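Homoserine dehydrogenase (Thermoplasma acidophilum, PDB 3ING) probably catalyses the NADPH-dependent step that yields homoserine from aspartate semialdehyde, on the route to threonine and methionine, and binds NADPH. Local coordinates at residues K3-I8 / A83-D88; A106-M111 / N133-Y138. All coordinates share one frame; numbering follows the deposited sequence. Where two conformers were deposited one is given.

Contact 1: K3-I8 / A83-D88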
ATOM      1  N   LYS A   3      16.304   1.235 -18.376  1.00 52.15           N
ATOM      2  CA  LYS A   3      17.474   2.130 -18.143  1.00 50.22           C
ATOM      3  C   LYS A   3      17.050   3.591 -17.916  1.00 48.43           C
ATOM      4  O   LYS A   3      17.599   4.251 -17.034  1.00 52.09           O
ATOM      5  CB  LYS A   3      18.464   2.058 -19.321  1.00 50.66           C
ATOM      6  N   GLU A   4      16.075   4.094 -18.677  1.00 42.48           N
ATOM      7  CA  GLU A   4      15.773   5.517 -18.647  1.00 40.34           C
ATOM      8  C   GLU A   4      14.343   5.862 -19.050  1.00 37.16           C
ATOM      9  O   GLU A   4      13.812   5.310 -20.017  1.00 39.85           O
ATOM     10  CB  GLU A   4      16.719   6.195 -19.621  1.00 40.32           C
ATOM     11  CG  GLU A   4      16.780   7.695 -19.508  1.00 47.79           C
ATOM     12  CD  GLU A   4      17.417   8.343 -20.739  1.00 58.76           C
ATOM     13  OE1 GLU A   4      16.909   8.137 -21.883  1.00 50.06           O
ATOM     14  OE2 GLU A   4      18.410   9.083 -20.546  1.00 65.37           O
ATOM     15  N   ILE A   5      13.715   6.784 -18.332  1.00 35.46           N
ATOM     16  CA  ILE A   5      12.380   7.254 -18.739  1.00 32.34           C
ATOM     17  C   ILE A   5      12.473   8.750 -18.954  1.00 30.85           C
ATOM     18  O   ILE A   5      13.051   9.475 -18.145  1.00 32.44           O
ATOM     19  CB  ILE A   5      11.219   6.810 -17.770  1.00 31.51           C
ATOM     20  CG1 ILE A   5       9.856   7.132 -18.427  1.00 39.48           C
ATOM     21  CG2 ILE A   5      11.334   7.453 -16.429  1.00 32.50           C
ATOM     22  CD1 ILE A   5       8.591   6.617 -17.691  1.00 40.95           C
ATOM     23  N   ARG A   6      11.934   9.197 -20.080  1.00 28.69           N
ATOM     24  CA  ARG A   6      11.983  10.589 -20.453  1.00 26.99           C
ATOM     25  C   ARG A   6      10.637  11.217 -20.133  1.00 28.06           C
ATOM     26  O   ARG A   6       9.595  10.698 -20.569  1.00 26.82           O
ATOM     27  CB  ARG A   6      12.264  10.715 -21.928  1.00 27.41           C
ATOM     28  CG  ARG A   6      13.658  10.155 -22.382  1.00 31.35           C
ATOM     29  CD  ARG A   6      13.696   9.921 -23.882  1.00 40.17           C
ATOM     30  NE  ARG A   6      12.649   8.972 -24.278  1.00 52.55           N
ATOM     31  CZ  ARG A   6      12.325   8.668 -25.538  1.00 59.81           C
ATOM     32  NH1 ARG A   6      12.979   9.207 -26.567  1.00 59.70           N
ATOM     33  NH2 ARG A   6      11.346   7.807 -25.772  1.00 56.57           N
ATOM     34  N   ILE A   7      10.654  12.313 -19.365  1.00 26.48           N
ATOM     35  CA  ILE A   7       9.401  12.980 -18.990  1.00 23.61           C
ATOM     36  C   ILE A   7       9.378  14.459 -19.375  1.00 22.88           C
ATOM     37  O   ILE A   7      10.429  15.122 -19.612  1.00 21.52           O
ATOM     38  CB  ILE A   7       9.063  12.817 -17.472  1.00 24.74           C
ATOM     39  CG1 ILE A   7       9.788  13.906 -16.628  1.00 27.17           C
ATOM     40  CG2 ILE A   7       9.342  11.368 -17.031  1.00 21.26           C
ATOM     41  CD1 ILE A   7       9.505  13.873 -15.201  1.00 26.84           C
ATOM     42  N   ILE A   8       8.150  14.949 -19.481  1.00 22.99           N
ATOM     43  CA  ILE A   8       7.876  16.355 -19.665  1.00 23.72           C
ATOM     44  C   ILE A   8       7.075  16.764 -18.442  1.00 22.97           C
ATOM     45  O   ILE A   8       6.097  16.101 -18.088  1.00 20.95           O
ATOM     46  CB  ILE A   8       7.071  16.628 -20.950  1.00 23.79           C
ATOM     47  CG1 ILE A   8       7.976  16.463 -22.196  1.00 26.19           C
ATOM     48  CG2 ILE A   8       6.496  18.016 -20.895  1.00 25.07           C
ATOM     49  CD1 ILE A   8       7.189  16.286 -23.528  1.00 27.09           C
ATOM     50  N   ALA A  83       9.499  11.880 -25.601  1.00 26.45           N
ATOM     51  CA  ALA A  83       9.308  11.606 -24.180  1.00 28.00           C
ATOM     52  C   ALA A  83       8.376  10.402 -24.047  1.00 27.29           C
ATOM     53  O   ALA A  83       7.623  10.082 -24.959  1.00 28.99           O
ATOM     54  CB  ALA A  83       8.703  12.807 -23.475  1.00 19.86           C
ATOM     55  N   ASP A  84       8.419   9.763 -22.895  1.00 26.15           N
ATOM     56  CA  ASP A  84       7.549   8.628 -22.605  1.00 24.26           C
ATOM     57  C   ASP A  84       6.307   9.029 -21.795  1.00 24.71           C
ATOM     58  O   ASP A  84       5.299   8.324 -21.810  1.00 22.50           O
ATOM     59  CB  ASP A  84       8.364   7.681 -21.779  1.00 27.10           C
ATOM     60  CG  ASP A  84       9.663   7.295 -22.496  1.00 32.51           C
ATOM     61  OD1 ASP A  84       9.533   6.719 -23.593  1.00 30.38           O
ATOM     62  OD2 ASP A  84      10.767   7.601 -21.999  1.00 28.56           O
ATOM     63  N   LEU A  85       6.402  10.153 -21.093  1.00 22.16           N
ATOM     64  CA  LEU A  85       5.416  10.497 -20.087  1.00 24.15           C
ATOM     65  C   LEU A  85       5.298  11.992 -19.867  1.00 21.20           C
ATOM     66  O   LEU A  85       6.308  12.705 -19.842  1.00 22.16           O
ATOM     67  CB  LEU A  85       5.894   9.784 -18.818  1.00 27.76           C
ATOM     68  CG  LEU A  85       5.200   9.643 -17.485  1.00 39.62           C
ATOM     69  CD1 LEU A  85       5.671   8.319 -16.803  1.00 32.77           C
ATOM     70  CD2 LEU A  85       5.533  10.835 -16.647  1.00 38.12           C
ATOM     71  N   LEU A  86       4.058  12.474 -19.740  0.50 22.52           N
ATOM     72  CA  LEU A  86       3.775  13.853 -19.369  0.50 21.30           C
ATOM     73  C   LEU A  86       3.311  13.875 -17.919  0.50 21.64           C
ATOM     74  O   LEU A  86       2.508  13.031 -17.510  0.50 21.44           O
ATOM     75  CB  LEU A  86       2.682  14.476 -20.244  0.50 25.09           C
ATOM     76  CG  LEU A  86       2.173  15.836 -19.713  0.50 25.54           C
ATOM     77  CD1 LEU A  86       2.995  17.024 -20.256  0.50 25.46           C
ATOM     78  CD2 LEU A  86       0.706  15.991 -20.021  0.50 30.01           C
ATOM     79  N   VAL A  87       3.841  14.817 -17.142  1.00 20.73           N
ATOM     80  CA  VAL A  87       3.473  14.978 -15.751  1.00 22.06           C
ATOM     81  C   VAL A  87       2.769  16.335 -15.593  1.00 23.43           C
ATOM     82  O   VAL A  87       3.303  17.384 -15.969  1.00 22.18           O
ATOM     83  CB  VAL A  87       4.701  14.916 -14.844  1.00 24.11           C
ATOM     84  CG1 VAL A  87       4.259  15.036 -13.345  1.00 22.48           C
ATOM     85  CG2 VAL A  87       5.520  13.652 -15.124  1.00 21.67           C
ATOM     86  N   ASP A  88       1.545  16.289 -15.076  1.00 22.62           N
ATOM     87  CA  ASP A  88       0.727  17.483 -14.858  1.00 23.41           C
ATOM     88  C   ASP A  88       0.714  17.898 -13.406  1.00 22.25           C
ATOM     89  O   ASP A  88       0.073  17.254 -12.587  1.00 19.50           O
ATOM     90  CB  ASP A  88      -0.705  17.222 -15.309  1.00 22.75           C
ATOM     91  CG  ASP A  88      -1.599  18.441 -15.193  1.00 20.62           C
ATOM     92  OD1 ASP A  88      -1.069  19.515 -14.903  1.00 22.02           O
ATOM     93  OD2 ASP A  88      -2.844  18.320 -15.421  1.00 23.20           O
TER
HETATM   94  O   HOH W   1      12.896   5.843 -22.583  1.00 43.54           O

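Contact 2: A106-M111 / N133-Y138. With EDO (1,2-ethanediol), chain H.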
ATOM      1  N   ALA A 106      -0.921  14.580 -25.212  1.00 20.30           N
ATOM      2  CA  ALA A 106       0.107  13.652 -24.739  1.00 19.65           C
ATOM      3  C   ALA A 106      -0.104  12.246 -25.292  1.00 21.03           C
ATOM      4  O   ALA A 106       0.819  11.658 -25.860  1.00 21.92           O
ATOM      5  CB  ALA A 106       0.156  13.619 -23.217  1.00 19.82           C
ATOM      6  N   PHE A 107      -1.315  11.708 -25.119  1.00 21.07           N
ATOM      7  CA  PHE A 107      -1.631  10.354 -25.551  1.00 22.10           C
ATOM      8  C   PHE A 107      -1.413  10.171 -27.025  1.00 22.97           C
ATOM      9  O   PHE A 107      -0.912   9.127 -27.460  1.00 21.09           O
ATOM     10  CB  PHE A 107      -3.089   9.972 -25.271  1.00 24.04           C
ATOM     11  CG  PHE A 107      -3.473   9.947 -23.835  1.00 17.44           C
ATOM     12  CD1 PHE A 107      -2.605   9.493 -22.844  1.00 17.34           C
ATOM     13  CD2 PHE A 107      -4.754  10.287 -23.481  1.00 20.20           C
ATOM     14  CE1 PHE A 107      -2.995   9.459 -21.532  1.00 22.88           C
ATOM     15  CE2 PHE A 107      -5.172  10.243 -22.189  1.00 18.14           C
ATOM     16  CZ  PHE A 107      -4.295   9.830 -21.191  1.00 20.71           C
ATOM     17  N   GLU A 108      -1.851  11.159 -27.809  1.00 24.12           N
ATOM     18  CA  GLU A 108      -1.723  11.089 -29.243  1.00 22.14           C
ATOM     19  C   GLU A 108      -0.277  11.216 -29.655  1.00 27.61           C
ATOM     20  O   GLU A 108       0.074  10.811 -30.740  1.00 26.22           O
ATOM     21  CB  GLU A 108      -2.547  12.190 -29.939  1.00 23.97           C
ATOM     22  CG  GLU A 108      -4.050  11.997 -29.732  1.00 26.03           C
ATOM     23  CD  GLU A 108      -4.926  13.068 -30.370  1.00 29.94           C
ATOM     24  OE1 GLU A 108      -4.414  14.137 -30.757  1.00 28.57           O
ATOM     25  OE2 GLU A 108      -6.148  12.824 -30.428  1.00 27.39           O
ATOM     26  N   SER A 109       0.553  11.812 -28.803  1.00 28.55           N
ATOM     27  CA  SER A 109       1.961  11.959 -29.087  1.00 31.12           C
ATOM     28  C   SER A 109       2.768  10.759 -28.619  1.00 31.30           C
ATOM     29  O   SER A 109       3.981  10.843 -28.584  1.00 35.23           O
ATOM     30  CB  SER A 109       2.515  13.176 -28.359  1.00 31.47           C
ATOM     31  OG  SER A 109       1.979  14.380 -28.870  1.00 43.02           O
ATOM     32  N   GLY A 110       2.116   9.688 -28.185  1.00 28.87           N
ATOM     33  CA  GLY A 110       2.844   8.490 -27.763  1.00 28.08           C
ATOM     34  C   GLY A 110       3.274   8.466 -26.306  1.00 27.06           C
ATOM     35  O   GLY A 110       4.149   7.675 -25.915  1.00 28.42           O
HETATM   36  N   MSE A 111       2.646   9.292 -25.480  1.00 23.82           N
HETATM   37  CA  MSE A 111       3.041   9.381 -24.108  1.00 24.11           C
HETATM   38  C   MSE A 111       1.972   8.880 -23.159  1.00 24.79           C
HETATM   39  O   MSE A 111       0.767   8.956 -23.460  1.00 24.43           O
HETATM   40  CB  MSE A 111       3.345  10.829 -23.758  1.00 23.91           C
HETATM   41  CG  MSE A 111       4.426  11.456 -24.587  1.00 27.18           C
HETATM   42 SE   MSE A 111       4.856  13.208 -23.924  0.75 27.11          SE
HETATM   43  CE  MSE A 111       4.052  14.147 -24.738  1.00 28.94           C
ATOM     44  N   ASN A 133      -7.751   5.003 -23.949  0.70 27.89           N
ATOM     45  CA  ASN A 133      -8.097   3.746 -24.598  0.70 28.49           C
ATOM     46  C   ASN A 133      -7.752   3.764 -26.088  0.70 29.10           C
ATOM     47  O   ASN A 133      -7.017   2.911 -26.562  0.70 29.56           O
ATOM     48  CB  ASN A 133      -9.579   3.439 -24.439  0.70 29.26           C
ATOM     49  CG  ASN A 133      -9.971   2.130 -25.115  0.70 36.76           C
ATOM     50  OD1 ASN A 133      -9.559   1.051 -24.690  0.70 41.18           O
ATOM     51  ND2 ASN A 133     -10.761   2.227 -26.181  0.70 50.16           N
ATOM     52  N   GLN A 134      -8.232   4.776 -26.798  1.00 26.96           N
ATOM     53  CA  GLN A 134      -8.068   4.853 -28.240  1.00 28.65           C
ATOM     54  C   GLN A 134      -6.605   4.893 -28.648  1.00 28.06           C
ATOM     55  O   GLN A 134      -6.238   4.516 -29.757  1.00 27.82           O
ATOM     56  CB  GLN A 134      -8.782   6.103 -28.786  1.00 28.77           C
ATOM     57  CG  GLN A 134     -10.302   5.965 -28.892  1.00 41.66           C
ATOM     58  CD  GLN A 134     -10.994   7.288 -29.250  1.00 59.70           C
ATOM     59  OE1 GLN A 134     -10.339   8.242 -29.690  1.00 69.70           O
ATOM     60  NE2 GLN A 134     -12.323   7.348 -29.057  1.00 56.02           N
ATOM     61  N   ASN A 135      -5.767   5.424 -27.779  1.00 26.34           N
ATOM     62  CA  ASN A 135      -4.361   5.554 -28.101  1.00 25.06           C
ATOM     63  C   ASN A 135      -3.525   4.500 -27.432  1.00 24.57           C
ATOM     64  O   ASN A 135      -2.318   4.487 -27.607  1.00 23.15           O
ATOM     65  CB  ASN A 135      -3.876   6.959 -27.723  1.00 26.28           C
ATOM     66  CG  ASN A 135      -4.410   8.016 -28.635  1.00 25.56           C
ATOM     67  OD1 ASN A 135      -3.919   8.190 -29.756  1.00 28.70           O
ATOM     68  ND2 ASN A 135      -5.385   8.784 -28.146  1.00 25.50           N
ATOM     69  N   SER A 136      -4.163   3.588 -26.697  1.00 25.97           N
ATOM     70  CA  SER A 136      -3.456   2.533 -25.935  1.00 27.29           C
ATOM     71  C   SER A 136      -2.411   3.090 -24.952  1.00 26.87           C
ATOM     72  O   SER A 136      -1.263   2.620 -24.862  1.00 23.85           O
ATOM     73  CB  SER A 136      -2.826   1.491 -26.864  1.00 29.08           C
ATOM     74  OG  SER A 136      -3.834   0.859 -27.649  1.00 31.53           O
ATOM     75  N   LYS A 137      -2.831   4.085 -24.189  1.00 23.17           N
ATOM     76  CA  LYS A 137      -1.946   4.683 -23.196  1.00 23.08           C
ATOM     77  C   LYS A 137      -2.598   4.594 -21.861  1.00 24.06           C
ATOM     78  O   LYS A 137      -3.749   4.132 -21.748  1.00 25.21           O
ATOM     79  CB  LYS A 137      -1.620   6.134 -23.520  1.00 21.60           C
ATOM     80  CG  LYS A 137      -1.015   6.351 -24.854  1.00 29.62           C
ATOM     81  CD  LYS A 137       0.344   5.733 -24.953  1.00 27.84           C
ATOM     82  CE  LYS A 137       0.945   5.992 -26.295  1.00 42.47           C
ATOM     83  NZ  LYS A 137       0.302   5.163 -27.350  1.00 52.65           N
ATOM     84  N   TYR A 138      -1.839   5.011 -20.841  1.00 22.53           N
ATOM     85  CA  TYR A 138      -2.269   4.966 -19.444  1.00 24.43           C
ATOM     86  C   TYR A 138      -2.160   6.303 -18.780  1.00 22.94           C
ATOM     87  O   TYR A 138      -1.374   7.140 -19.211  1.00 22.34           O
ATOM     88  CB  TYR A 138      -1.372   4.007 -18.643  1.00 26.81           C
ATOM     89  CG  TYR A 138      -1.410   2.593 -19.155  1.00 27.32           C
ATOM     90  CD1 TYR A 138      -2.446   1.737 -18.800  1.00 37.10           C
ATOM     91  CD2 TYR A 138      -0.455   2.120 -20.025  1.00 40.02           C
ATOM     92  CE1 TYR A 138      -2.505   0.429 -19.273  1.00 39.51           C
ATOM     93  CE2 TYR A 138      -0.515   0.812 -20.513  1.00 39.67           C
ATOM     94  CZ  TYR A 138      -1.536  -0.023 -20.123  1.00 41.88           C
ATOM     95  OH  TYR A 138      -1.611  -1.314 -20.603  1.00 45.61           O
TER
HETATM   96  C1  EDO H 331      -4.392   1.141 -22.290  1.00 51.18           C
HETATM   97  O1  EDO H 331      -5.135   2.152 -22.978  1.00 45.42           O
HETATM   98  C2  EDO H 331      -4.681  -0.216 -22.903  1.00 57.11           C
HETATM   99  O2  EDO H 331      -3.587  -0.580 -23.754  1.00 60.15           O
HETATM  100  O   HOH W   2      -0.525   7.080 -30.086  1.00 49.09           O
HETATM  101  O   HOH W   3      -7.485  10.866 -28.785  1.00 42.14           O

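Contact 1: K3-I8 / A83-D88
E4 reaches D84 through a single water, which donates to E4 O and to D84 OD2; this is the first link between 3-8 and 83-88. I5 adds apolar contact: with CG1 anti to the backbone N (chi1 -170°), its CD1 runs out to L85 CD1 at 3.5 Å, a tight carbon pair. R6 holds the polar end of the pairing. D84 OD2 accepts R6 N at 2.8 Å through its anti lone pair, while the guanidinium takes the same carboxylate side-on, NE to OD2 and NH2 to OD1 (3.0 Å for R6 NH2 to D84 OD1). Both oxygens lie near the guanidinium plane, but the nitrogens meet them from above the carboxylate plane, the two planes being 47° apart. OD2 thus takes two protein N-H groups and the water, which should favour the charged carboxylate. R6 O in turn accepts from D84 N at 2.8 Å and, weakly, from L85 N. Beyond it the regular parallel pairing begins: I7 lies beside L85, its CG2 3.9 Å from L85 CD2, and its CD1 reaches V87 CG2. I8 N donates to L85 O at 2.9 Å, and V87 N to I8 O at 2.8 Å. On the other face of the sheet from I7 and L85, I8 CD1 packs on A83 CB at 3.8 Å. The strands, their local axes 41° apart, are central in the Rossmann-type sheet: 34-41 pairs with the far edge of 4-10, helix 306-321 covers I5, I7 and V87, and helix 97-108 covers L86.

Contact 2: A106-M111 / N133-Y138
The F107 ring and the K137 chain run past one another in opposite senses, and this pair carries much of the contact. K137 CB approaches the F107 ring obliquely, 3.6 Å from CD1, while Y138 O lies near the plane of the ring at its edge, 3.7 Å from F107 CE1. The lysine chain then bends at chi2 (-66°) and again at chi4 (-74°), which lays its methylenes along the turn that ends helix 97-108. K137 CG is 3.5 Å from M111 O, a buried carbonyl with no polar partner in the model, and K137 CE presses on G110, 3.4 Å from its C atom. The second bend brings NZ back to its own segment, where it donates to N135 O at 2.7 Å; a water bridges NZ and F107 O through weak bonds.

N135 comes in on the side of E108. Its CB lies against F107 O, and its amide passes at a slant across the glutamate chain, OD1 being 3.8 Å from E108 CG. The amide and carboxylate planes are 60° apart, and the two groups are joined through a water that donates to E108 OE2 and accepts from N135 ND2. Each has another partner: E108 OE2 forms a salt bridge with R104, and N135 ND2 bonds S131 O. An ethanediol, probably from the crystallisation liquor, donates to K137 O and lies over one face of the Y138 ring.

Both segments are helix C-termini of the Schellman type. G110 has positive phi, with M111 N bonded to A106 O and G110 N to F107 O; S136 also has positive phi, and two bonds run back into the last helical turn, among them S136 N to N133 O. The contact therefore joins two capped helix ends in the NAD-binding domain, where the segments lead into parallel strands 112-115 and 139-140.

Contact 1 closes before contact 2 opens, so the two come in series along the chain, with centres 13 Å apart. Both belong to the NADPH-binding Rossmann-type domain: contact 1 lies in its sheet, between neighbouring strands 4-10 and 85-88, whereas contact 2 joins helix ends that lead into the next strands in the sheet order, 112-115 and 139-140. Helix 97-108, which follows strand 85-88, connects them. They also touch directly: M111 CG is 3.5 Å from A83 O, the selenium of this selenomethionine packs on I8 CD1, and L86 meets A106. Contact 1 thus nears the cofactor, V87 being about 9 Å from NADPH, side chain to ligand; contact 2 lies away from the annotated sites.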